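Local atomic coordinates of endo-beta-1,2-glucanase (Talaromyces funiculosus, PDB entry 6IMV), a protein that hydrolyses internal beta-1,2-glucosidic linkages of beta-1,2-glucan, acting as a fungal endo-type glycoside hydrolase. Residues E12-F17 with D36-W40; E41-H45 with L431-V437; S84-M88 with W307-E311; I381-V386 with M398-M404. All blocks are in the same frame, centred on the assembly; numbering follows the deposited sequence.

Contact 1: residues E12-F17 with D36-W40; sequences EPSCRF and DVLFW
Cys15 lies over one face of the Trp40 indole, its SG 4.2 Å from the centroid of the six-membered ring and only 13° off the ring normal, a sulfur-aromatic contact to which CA of Cys15 adds a CH-pi touch on the same ring. This is the N-terminal arm of the modelled chain, an irregular run laid along helix 30-41 and covalently tied down, since the same SG forms a disulfide with Cys504 near the other end of the protein. The indole is also fixed at its edge: NE1 of Trp40 donates to Pro13 O at 3.1 Å, with the oxygen close to the ring plane, although the N-H approaches from above the carbonyl plane and the bond is bent to 144°. With CG beside its own backbone N (chi1 -77°), Trp40 reaches out from the side of the helix to the arm. A leucine here would probably leave Pro13 O without this donor and Cys15 without the flat surface it rests on. Pro13 itself covers a face of Phe39, its CD 4.1 Å from that ring's centroid, while its CB meets OD1 of Asp36. The carboxylate of Asp36 has its firm partner outside, in a hydrogen bond from OD2 to Tyr21. Further along, Phe17 slides past Trp40 with the two rings near parallel but barely overlapping, and its CZ reaches CG2 of Val37 at 3.7 Å. One face of the Phe17 ring is covered by CB of Asp36, 3.8 Å from the centroid and nearly on the normal.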
# COMPACT_ATOMS: atom_id res chain seq x y z
N GLU A 12 21.34 -6.71 18.66
CA GLU A 12 20.34 -6.04 17.76
C GLU A 12 21.08 -5.08 16.83
O GLU A 12 22.11 -4.51 17.19
CB GLU A 12 19.24 -5.36 18.57
CG GLU A 12 19.71 -4.42 19.67
CD GLU A 12 18.59 -3.76 20.46
OE1 GLU A 12 18.71 -2.56 20.79
OE2 GLU A 12 17.58 -4.44 20.73
N PRO A 13 20.59 -4.89 15.58
CA PRO A 13 21.38 -4.21 14.55
C PRO A 13 21.57 -2.71 14.82
O PRO A 13 20.74 -2.09 15.46
CB PRO A 13 20.55 -4.45 13.27
CG PRO A 13 19.14 -4.64 13.75
CD PRO A 13 19.27 -5.30 15.11
N SER A 14 22.68 -2.16 14.31
CA SER A 14 22.91 -0.70 14.33
C SER A 14 21.81 -0.03 13.49
O SER A 14 21.30 -0.61 12.53
CB SER A 14 24.26 -0.31 13.78
OG SER A 14 25.30 -1.05 14.39
N CYS A 15 21.51 1.21 13.85
CA CYS A 15 20.55 2.00 13.11
C CYS A 15 20.95 2.11 11.63
O CYS A 15 20.10 2.02 10.75
CB CYS A 15 20.42 3.40 13.69
SG CYS A 15 19.05 4.29 12.93
N ARG A 16 22.25 2.30 11.38
CA ARG A 16 22.77 2.54 10.05
C ARG A 16 23.30 1.23 9.45
O ARG A 16 24.37 1.19 8.89
CB ARG A 16 23.84 3.64 10.12
CG ARG A 16 24.07 4.40 8.83
CD ARG A 16 22.87 5.24 8.43
NE ARG A 16 23.13 6.09 7.26
CZ ARG A 16 22.65 5.89 6.04
NH1 ARG A 16 22.00 4.77 5.73
NH2 ARG A 16 22.82 6.83 5.12
N PHE A 17 22.50 0.16 9.53
CA PHE A 17 22.93 -1.19 9.14
C PHE A 17 23.07 -1.33 7.62
O PHE A 17 23.80 -2.22 7.16
CB PHE A 17 21.96 -2.25 9.68
CG PHE A 17 20.59 -2.22 9.07
CD1 PHE A 17 20.33 -2.87 7.86
CD2 PHE A 17 19.55 -1.53 9.68
CE1 PHE A 17 19.07 -2.81 7.29
CE2 PHE A 17 18.29 -1.50 9.11
CZ PHE A 17 18.06 -2.14 7.92
N ASP A 36 17.16 -7.34 9.85
CA ASP A 36 17.60 -6.02 10.31
C ASP A 36 16.57 -4.96 9.90
O ASP A 36 16.23 -4.09 10.71
CB ASP A 36 19.00 -5.70 9.80
CG ASP A 36 20.08 -6.49 10.53
OD1 ASP A 36 19.74 -7.13 11.54
OD2 ASP A 36 21.23 -6.47 10.08
N VAL A 37 16.09 -5.06 8.66
CA VAL A 37 15.11 -4.13 8.10
C VAL A 37 13.87 -4.08 9.00
O VAL A 37 13.42 -2.99 9.39
CB VAL A 37 14.75 -4.49 6.65
CG1 VAL A 37 13.52 -3.71 6.18
CG2 VAL A 37 15.92 -4.28 5.71
N LEU A 38 13.32 -5.25 9.32
CA LEU A 38 12.07 -5.35 10.06
C LEU A 38 12.21 -4.72 11.45
O LEU A 38 11.27 -4.08 11.93
CB LEU A 38 11.66 -6.82 10.16
CG LEU A 38 11.13 -7.44 8.88
CD1 LEU A 38 11.08 -8.96 9.01
CD2 LEU A 38 9.76 -6.88 8.54
N PHE A 39 13.36 -4.93 12.09
CA PHE A 39 13.64 -4.41 13.44
C PHE A 39 13.49 -2.89 13.45
O PHE A 39 12.76 -2.34 14.28
CB PHE A 39 15.05 -4.81 13.91
CG PHE A 39 15.39 -4.33 15.30
CD1 PHE A 39 15.03 -5.08 16.41
CD2 PHE A 39 16.06 -3.13 15.50
CE1 PHE A 39 15.32 -4.64 17.69
CE2 PHE A 39 16.36 -2.69 16.78
CZ PHE A 39 15.99 -3.45 17.87
N TRP A 40 14.15 -2.21 12.51
CA TRP A 40 14.14 -0.75 12.50
C TRP A 40 12.81 -0.21 11.94
O TRP A 40 12.32 0.82 12.44
CB TRP A 40 15.38 -0.21 11.79
CG TRP A 40 16.55 -0.30 12.71
CD1 TRP A 40 17.53 -1.25 12.69
CD2 TRP A 40 16.80 0.52 13.87
NE1 TRP A 40 18.39 -1.05 13.74
CE2 TRP A 40 17.96 0.02 14.48
CE3 TRP A 40 16.15 1.63 14.44
CZ2 TRP A 40 18.51 0.60 15.62
CZ3 TRP A 40 16.69 2.20 15.57
CH2 TRP A 40 17.86 1.70 16.15

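Contact 2: residues E41-H45 with L431-V437; sequences EGKFH and LTWDSKV. With BGC (beta-D-glucopyranose), chain I.
Phe44 points an edge at the face of Trp433, the planes turned 66° apart and the ring centroids 4.9 Å from each other when the five-membered ring of the indole is taken. CE2 of Phe44 leads, 3.8 Å from CD2 of Trp433. The Phe44 ring reaches there because its CG stands anti to the backbone N (chi1 179°), carrying it away from the turn that follows helix 30-41 and into the junction where strand 427-432 runs into helix 433-443. Around the Phe44 ring, CG2 of Val437 sits at the edge, CB of Leu431 comes within 3.6 Å of its CE1, and the Lys436 chain passes over one face, its CE making a CH-pi contact. Bends at chi3 and chi4 swing the end of that lysine round to Glu41, where NZ meets OE1 at 2.8 Å in a salt bridge, on the syn side of the carboxylate but tilted 27° from its plane. NZ also donates to the carbonyls of Tyr414 and Ser416, and OE2 of Glu41 accepts from Ser416 N. At the helix start Thr432 is the N-cap, its OG1 accepting from Ser435 N at 3.2 Å and hydrogen-bonded also to Glu418 OE1. Thr432 and Asp434 belong to the pocket that holds a glucose unit in this sophorose complex, with OD1 of Asp434 3.6 Å from O6 of the glucose and in a salt bridge with Lys82. The buried ammonium of Lys436 is thus met by one carboxylate and two carbonyls, which would probably keep it charged, and the pair ties the turn to a helix whose first residues border the sugar.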
# COMPACT_ATOMS: atom_id res chain seq x y z
N GLU A 41 12.23 -0.90 10.95
CA GLU A 41 10.91 -0.52 10.45
C GLU A 41 9.88 -0.51 11.60
O GLU A 41 9.03 0.37 11.67
CB GLU A 41 10.46 -1.46 9.33
CG GLU A 41 11.10 -1.18 7.97
CD GLU A 41 11.24 0.28 7.62
OE1 GLU A 41 10.22 1.00 7.56
OE2 GLU A 41 12.39 0.71 7.42
N GLY A 42 9.98 -1.51 12.49
CA GLY A 42 9.12 -1.64 13.65
C GLY A 42 9.13 -0.44 14.59
O GLY A 42 8.16 -0.20 15.28
N LYS A 43 10.24 0.31 14.61
CA LYS A 43 10.35 1.51 15.46
C LYS A 43 9.40 2.61 14.98
O LYS A 43 9.08 3.52 15.74
CB LYS A 43 11.79 2.02 15.52
CG LYS A 43 12.78 1.05 16.14
CD LYS A 43 12.29 0.44 17.43
CE LYS A 43 13.36 -0.33 18.18
NZ LYS A 43 12.74 -1.24 19.18
N PHE A 44 8.95 2.52 13.72
CA PHE A 44 7.92 3.42 13.19
C PHE A 44 6.62 3.24 13.98
O PHE A 44 5.84 4.20 14.14
CB PHE A 44 7.71 3.17 11.70
CG PHE A 44 6.65 4.02 11.04
CD1 PHE A 44 6.70 5.40 11.10
CD2 PHE A 44 5.64 3.43 10.29
CE1 PHE A 44 5.75 6.18 10.45
CE2 PHE A 44 4.69 4.21 9.65
CZ PHE A 44 4.75 5.58 9.73
N HIS A 45 6.39 2.02 14.48
CA HIS A 45 5.15 1.66 15.16
C HIS A 45 5.20 2.15 16.61
O HIS A 45 5.50 1.37 17.52
CB HIS A 45 4.90 0.15 15.09
CG HIS A 45 3.53 -0.23 15.55
ND1 HIS A 45 3.26 -0.52 16.88
CD2 HIS A 45 2.36 -0.35 14.89
CE1 HIS A 45 1.98 -0.81 17.00
NE2 HIS A 45 1.41 -0.72 15.80
N LEU A 431 8.47 10.27 7.51
CA LEU A 431 8.06 8.88 7.57
C LEU A 431 6.57 8.79 7.19
O LEU A 431 5.79 9.56 7.72
CB LEU A 431 8.25 8.35 8.99
CG LEU A 431 9.54 8.72 9.71
CD1 LEU A 431 9.43 8.38 11.18
CD2 LEU A 431 10.75 8.04 9.07
N THR A 432 6.20 7.85 6.32
CA THR A 432 4.79 7.54 6.07
C THR A 432 4.60 6.02 5.99
O THR A 432 5.55 5.29 5.68
CB THR A 432 4.27 8.20 4.79
OG1 THR A 432 4.95 7.64 3.67
CG2 THR A 432 4.45 9.71 4.79
N TRP A 433 3.37 5.57 6.26
CA TRP A 433 2.99 4.16 6.08
C TRP A 433 3.28 3.74 4.64
O TRP A 433 3.86 2.67 4.41
CB TRP A 433 1.52 3.91 6.42
CG TRP A 433 1.22 3.99 7.88
CD1 TRP A 433 0.94 5.12 8.58
CD2 TRP A 433 1.21 2.91 8.83
NE1 TRP A 433 0.73 4.83 9.90
CE2 TRP A 433 0.89 3.48 10.09
CE3 TRP A 433 1.42 1.53 8.75
CZ2 TRP A 433 0.79 2.71 11.25
CZ3 TRP A 433 1.33 0.78 9.90
CH2 TRP A 433 1.03 1.36 11.13
N ASP A 434 2.85 4.59 3.69
CA ASP A 434 2.95 4.30 2.25
C ASP A 434 4.41 4.02 1.85
O ASP A 434 4.66 3.09 1.07
CB ASP A 434 2.34 5.44 1.42
CG ASP A 434 0.82 5.41 1.31
OD1 ASP A 434 0.16 5.45 2.35
OD2 ASP A 434 0.31 5.38 0.17
N SER A 435 5.38 4.80 2.36
CA SER A 435 6.79 4.69 1.91
C SER A 435 7.58 3.65 2.71
O SER A 435 8.74 3.42 2.41
CB SER A 435 7.50 6.03 1.93
OG SER A 435 7.87 6.40 3.25
N LYS A 436 6.97 3.02 3.72
CA LYS A 436 7.72 2.17 4.65
C LYS A 436 7.06 0.80 4.86
O LYS A 436 7.73 -0.23 4.79
CB LYS A 436 7.86 2.89 5.99
CG LYS A 436 8.76 4.12 5.97
CD LYS A 436 8.70 4.92 7.25
CE LYS A 436 9.23 4.19 8.46
NZ LYS A 436 10.61 3.72 8.24
N VAL A 437 5.77 0.81 5.19
CA VAL A 437 5.08 -0.39 5.64
C VAL A 437 4.45 -1.12 4.45
O VAL A 437 4.05 -2.28 4.60
CB VAL A 437 4.06 -0.05 6.74
CG1 VAL A 437 3.34 -1.29 7.27
CG2 VAL A 437 4.73 0.69 7.88
C2 BGC I . -0.87 13.27 0.58
C3 BGC I . 0.33 13.29 1.55
C4 BGC I . 0.68 11.89 2.08
C5 BGC I . 0.73 10.88 0.91
C6 BGC I . 1.00 9.45 1.37
C1 BGC I . -0.69 12.19 -0.47
O1 BGC I . -1.79 12.08 -1.38
O2 BGC I . -0.96 14.52 -0.07
O3 BGC I . 0.08 14.17 2.64
O4 BGC I . 1.93 11.89 2.80
O5 BGC I . -0.50 10.93 0.17
O6 BGC I . -0.10 9.00 2.16

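Contact 3: residues S84-M88 with W307-E311; sequences SLQVM and WKVLE
Leu85 packs closely against the benzo end of Trp307: its CG lies 3.7 Å from CZ2, and CD1 is equally near CH2, the branched end crossing the indole obliquely. Beside it, OG of Ser84 meets the ring at its edge, 3.5 Å from CZ2 of Trp307 and close to the ring plane. That hydroxyl hydrogen-bonds back to Ser81 O; against the indole carbons it makes only van der Waals contact. Trp307 extends its ring toward helix 80-94 because chi1 (-164°) sets CG opposite the backbone N. The joint is helix against loop: helix 80-94 follows strand 71-78, while residues 307-311 belong to the irregular connection before helix 318-337, and the touching residues are all buried near the centre of the chain. The other half is looser. Met88, bent at chi3, turns its sulfur and methyl toward Glu311 and crosses that side chain at about a right angle; SD is 3.9 Å from CG of Glu311, and CE stands 3.8 Å from its OE2. SD of Met88 and CB of Leu310 are farther apart, at 4.4 Å. No hydrogen bond crosses between the two segments. Within 307-311, NE1 of Trp307 donates to OE2 of Glu311 at 2.9 Å, a weak bond bent to 128° that links the indole to the carboxylate. A serine in place of Trp307 would probably open a gap against Leu85 and leave the carboxylate of Glu311 without its weak indole N-H partner. Glu168 and Trp171 of helix 163-182 also touch Glu311, and Asp434 packs on Trp307, whose side chain is about 7 Å from a bound glucose, just behind the sugar site.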
# COMPACT_ATOMS: atom_id res chain seq x y z
N SER A 84 -5.17 0.17 5.80
CA SER A 84 -5.01 -1.13 5.15
C SER A 84 -3.61 -1.70 5.42
O SER A 84 -3.48 -2.90 5.66
CB SER A 84 -5.34 -1.06 3.67
OG SER A 84 -4.24 -0.59 2.92
N LEU A 85 -2.58 -0.83 5.46
CA LEU A 85 -1.20 -1.26 5.69
C LEU A 85 -1.02 -1.72 7.15
O LEU A 85 -0.35 -2.72 7.40
CB LEU A 85 -0.23 -0.15 5.31
CG LEU A 85 -0.17 0.19 3.82
CD1 LEU A 85 0.68 1.43 3.56
CD2 LEU A 85 0.37 -0.99 3.01
N GLN A 86 -1.63 -0.98 8.08
CA GLN A 86 -1.57 -1.27 9.49
C GLN A 86 -2.32 -2.58 9.78
O GLN A 86 -1.82 -3.46 10.48
CB GLN A 86 -2.17 -0.09 10.26
CG GLN A 86 -2.18 -0.25 11.77
CD GLN A 86 -2.88 0.91 12.45
OE1 GLN A 86 -3.64 1.64 11.83
NE2 GLN A 86 -2.62 1.08 13.73
N VAL A 87 -3.51 -2.72 9.19
CA VAL A 87 -4.36 -3.89 9.42
C VAL A 87 -3.68 -5.15 8.85
O VAL A 87 -3.68 -6.19 9.51
CB VAL A 87 -5.79 -3.67 8.88
CG1 VAL A 87 -6.58 -4.96 8.78
CG2 VAL A 87 -6.53 -2.65 9.74
N MET A 88 -3.10 -5.04 7.66
CA MET A 88 -2.40 -6.17 7.04
C MET A 88 -1.26 -6.64 7.95
O MET A 88 -1.07 -7.84 8.14
CB MET A 88 -1.85 -5.80 5.65
CG MET A 88 -2.89 -5.83 4.56
SD MET A 88 -2.20 -5.59 2.90
CE MET A 88 -2.07 -3.81 2.87
N TRP A 307 -0.45 -2.42 -5.83
CA TRP A 307 -0.95 -2.66 -4.46
C TRP A 307 -1.90 -3.86 -4.36
O TRP A 307 -1.88 -4.57 -3.36
CB TRP A 307 -1.64 -1.38 -3.98
CG TRP A 307 -1.92 -1.21 -2.52
CD1 TRP A 307 -2.73 -1.97 -1.72
CD2 TRP A 307 -1.50 -0.09 -1.72
NE1 TRP A 307 -2.80 -1.43 -0.47
CE2 TRP A 307 -2.08 -0.26 -0.44
CE3 TRP A 307 -0.72 1.04 -1.96
CZ2 TRP A 307 -1.86 0.65 0.60
CZ3 TRP A 307 -0.51 1.95 -0.94
CH2 TRP A 307 -1.08 1.75 0.32
N LYS A 308 -2.78 -4.04 -5.35
CA LYS A 308 -3.86 -5.03 -5.27
C LYS A 308 -3.32 -6.44 -5.03
O LYS A 308 -3.99 -7.25 -4.40
CB LYS A 308 -4.74 -5.00 -6.52
CG LYS A 308 -4.09 -5.53 -7.79
CD LYS A 308 -4.85 -5.19 -9.05
CE LYS A 308 -4.31 -5.89 -10.27
NZ LYS A 308 -5.17 -5.66 -11.46
N VAL A 309 -2.11 -6.74 -5.53
CA VAL A 309 -1.57 -8.11 -5.48
C VAL A 309 -1.19 -8.47 -4.04
O VAL A 309 -1.04 -9.65 -3.74
CB VAL A 309 -0.39 -8.30 -6.45
CG1 VAL A 309 -0.74 -7.86 -7.85
CG2 VAL A 309 0.88 -7.62 -5.96
N LEU A 310 -1.05 -7.47 -3.16
CA LEU A 310 -0.80 -7.68 -1.72
C LEU A 310 -2.05 -8.22 -1.02
O LEU A 310 -1.93 -8.76 0.08
CB LEU A 310 -0.39 -6.37 -1.05
CG LEU A 310 0.98 -5.79 -1.39
CD1 LEU A 310 1.08 -4.36 -0.88
CD2 LEU A 310 2.11 -6.63 -0.80
N GLU A 311 -3.23 -8.00 -1.60
CA GLU A 311 -4.49 -8.16 -0.86
C GLU A 311 -5.37 -9.28 -1.43
O GLU A 311 -6.21 -9.78 -0.73
CB GLU A 311 -5.25 -6.83 -0.84
CG GLU A 311 -4.44 -5.69 -0.25
CD GLU A 311 -5.27 -4.58 0.37
OE1 GLU A 311 -6.36 -4.88 0.94
OE2 GLU A 311 -4.83 -3.43 0.27

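Contact 4: residues I381-V386 with M398-M404; sequences ITPYSV and MAWWRNM
The carbonyl oxygen of Thr382 is gripped twice from within its own turn and touched across the contact by sulfur. Ser385 OG donates to it at 2.7 Å, almost in line with the C=O bond, and Ser385 N donates as well, in the i to i-3 bond that opens the 3-10 segment 383-385. From helix 394-405, SD of Met404 comes to 3.2 Å from the same oxygen. Met404 can lie along this turn because its CG points back beside the backbone N (chi1 -68°) and the chain runs on extended before bending at the sulfur. Its methyl CE then stands 3.4 Å from OG of Ser385, and farther back CG meets CD1 of Ile381 at 4.0 Å. The remaining contacts are apolar as well. Pro383 lays CB against the indole of Trp401, 3.7 Å from CD1, where the backbones come nearest to each other. Val386 fits its branches between several helix residues: CG1 meets CB of Trp400 at 3.6 Å and also touches the methyl of Met404, while CG2 reaches the edge of the Trp401 ring near its plane. No hydrogen bond joins the two segments, so the packing is by shape; Trp400 NE1 donates instead to the carbonyl of Cys487. This is a helix packed back on the turn that leads, through helix 387-392, into it. Strand 380-381 enters the turn paired with strand 415-421, helix 433-443 meets Thr382, Tyr384 and Trp401, and helix 30-41 packs on Met398 and Trp401.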
# COMPACT_ATOMS: atom_id res chain seq x y z
N ILE A 381 13.51 9.45 -5.87
CA ILE A 381 13.39 7.99 -5.75
C ILE A 381 13.03 7.64 -4.30
O ILE A 381 13.27 8.43 -3.37
CB ILE A 381 14.69 7.29 -6.19
CG1 ILE A 381 15.92 7.84 -5.47
CG2 ILE A 381 14.83 7.33 -7.71
CD1 ILE A 381 17.20 7.11 -5.77
N THR A 382 12.46 6.45 -4.11
CA THR A 382 11.98 6.02 -2.79
C THR A 382 12.20 4.53 -2.59
O THR A 382 11.95 3.72 -3.49
CB THR A 382 10.51 6.41 -2.58
OG1 THR A 382 10.08 5.91 -1.31
CG2 THR A 382 9.60 5.87 -3.66
N PRO A 383 12.61 4.10 -1.38
CA PRO A 383 12.75 2.68 -1.07
C PRO A 383 11.50 1.81 -1.32
O PRO A 383 11.65 0.66 -1.70
CB PRO A 383 13.11 2.69 0.43
CG PRO A 383 13.82 4.01 0.61
CD PRO A 383 13.04 4.96 -0.26
N TYR A 384 10.29 2.36 -1.13
CA TYR A 384 9.08 1.52 -1.23
C TYR A 384 8.79 1.11 -2.68
O TYR A 384 7.99 0.20 -2.91
CB TYR A 384 7.88 2.20 -0.55
CG TYR A 384 6.91 2.94 -1.43
CD1 TYR A 384 7.09 4.28 -1.72
CD2 TYR A 384 5.76 2.33 -1.89
CE1 TYR A 384 6.18 4.99 -2.49
CE2 TYR A 384 4.83 3.02 -2.67
CZ TYR A 384 5.04 4.36 -2.97
OH TYR A 384 4.13 5.05 -3.73
N SER A 385 9.46 1.76 -3.65
CA SER A 385 9.42 1.36 -5.06
C SER A 385 9.77 -0.13 -5.24
O SER A 385 9.38 -0.73 -6.24
CB SER A 385 10.31 2.22 -5.91
OG SER A 385 11.68 2.05 -5.55
N VAL A 386 10.49 -0.71 -4.28
CA VAL A 386 10.93 -2.11 -4.36
C VAL A 386 9.83 -3.10 -3.94
O VAL A 386 10.02 -4.29 -4.10
CB VAL A 386 12.18 -2.36 -3.50
CG1 VAL A 386 13.26 -1.32 -3.74
CG2 VAL A 386 11.84 -2.48 -2.02
N MET A 398 15.65 -6.20 -1.90
CA MET A 398 16.41 -5.65 -0.77
C MET A 398 17.73 -5.02 -1.24
O MET A 398 18.22 -4.10 -0.59
CB MET A 398 16.69 -6.73 0.27
CG MET A 398 15.47 -7.07 1.10
SD MET A 398 14.84 -5.62 1.99
CE MET A 398 13.44 -5.22 0.95
N ALA A 399 18.30 -5.49 -2.35
CA ALA A 399 19.49 -4.86 -2.93
C ALA A 399 19.14 -3.42 -3.35
O ALA A 399 19.91 -2.48 -3.07
CB ALA A 399 20.04 -5.66 -4.08
N TRP A 400 18.00 -3.26 -4.02
CA TRP A 400 17.54 -1.94 -4.46
C TRP A 400 17.22 -1.06 -3.26
O TRP A 400 17.59 0.12 -3.22
CB TRP A 400 16.36 -2.07 -5.42
CG TRP A 400 16.80 -2.42 -6.80
CD1 TRP A 400 16.81 -3.66 -7.38
CD2 TRP A 400 17.31 -1.52 -7.80
NE1 TRP A 400 17.30 -3.59 -8.65
CE2 TRP A 400 17.61 -2.29 -8.93
CE3 TRP A 400 17.56 -0.15 -7.83
CZ2 TRP A 400 18.12 -1.73 -10.10
CZ3 TRP A 400 18.07 0.41 -8.98
CH2 TRP A 400 18.35 -0.37 -10.10
N TRP A 401 16.54 -1.64 -2.26
CA TRP A 401 16.22 -0.99 -1.00
C TRP A 401 17.51 -0.46 -0.34
O TRP A 401 17.58 0.71 0.04
CB TRP A 401 15.47 -1.96 -0.09
CG TRP A 401 14.86 -1.34 1.13
CD1 TRP A 401 13.56 -0.92 1.27
CD2 TRP A 401 15.50 -1.10 2.39
NE1 TRP A 401 13.36 -0.46 2.54
CE2 TRP A 401 14.53 -0.54 3.25
CE3 TRP A 401 16.80 -1.30 2.89
CZ2 TRP A 401 14.82 -0.17 4.56
CZ3 TRP A 401 17.08 -0.94 4.19
CH2 TRP A 401 16.11 -0.39 5.01
N ARG A 402 18.51 -1.33 -0.21
CA ARG A 402 19.79 -1.01 0.41
C ARG A 402 20.43 0.17 -0.33
O ARG A 402 20.89 1.14 0.29
CB ARG A 402 20.72 -2.23 0.40
CG ARG A 402 22.14 -1.92 0.87
CD ARG A 402 23.07 -3.12 0.81
NE ARG A 402 24.47 -2.72 0.94
CZ ARG A 402 25.16 -2.05 0.02
NH1 ARG A 402 24.66 -1.86 -1.19
NH2 ARG A 402 26.35 -1.54 0.34
N ASN A 403 20.48 0.07 -1.67
CA ASN A 403 21.12 1.08 -2.52
C ASN A 403 20.57 2.48 -2.21
O ASN A 403 21.34 3.44 -2.05
CB ASN A 403 20.98 0.74 -4.01
CG ASN A 403 22.04 1.42 -4.85
OD1 ASN A 403 23.21 1.08 -4.77
ND2 ASN A 403 21.65 2.40 -5.66
N MET A 404 19.25 2.59 -2.08
CA MET A 404 18.61 3.85 -1.74
C MET A 404 18.84 4.20 -0.26
O MET A 404 19.14 5.35 0.05
CB MET A 404 17.12 3.79 -2.07
CG MET A 404 16.87 3.73 -3.57
SD MET A 404 15.11 3.68 -3.98
CE MET A 404 14.85 1.92 -4.20

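In the fold
Contacts 2, 3 and 4 are buried, contact 3 nearest the centre of the chain, whereas contact 1 is only partly covered, its centre about 22 Å from the chain centre. Helix 30-41 carries one side of contact 1 and leads straight into contact 2. Contacts 3 and 4 are nested in the long loop that contact 2 closes, and each touches it: Trp433 and Asp434 meet Leu85 and Trp307, while Tyr384 packs on the backbone of Asp434 and Ser435. Trp401 links contact 4 to Val37 and Phe17 of contact 1. Contact 2 alone has a salt bridge between its segments; contact 1 has an indole hydrogen bond, and contacts 3 and 4 rely on packing.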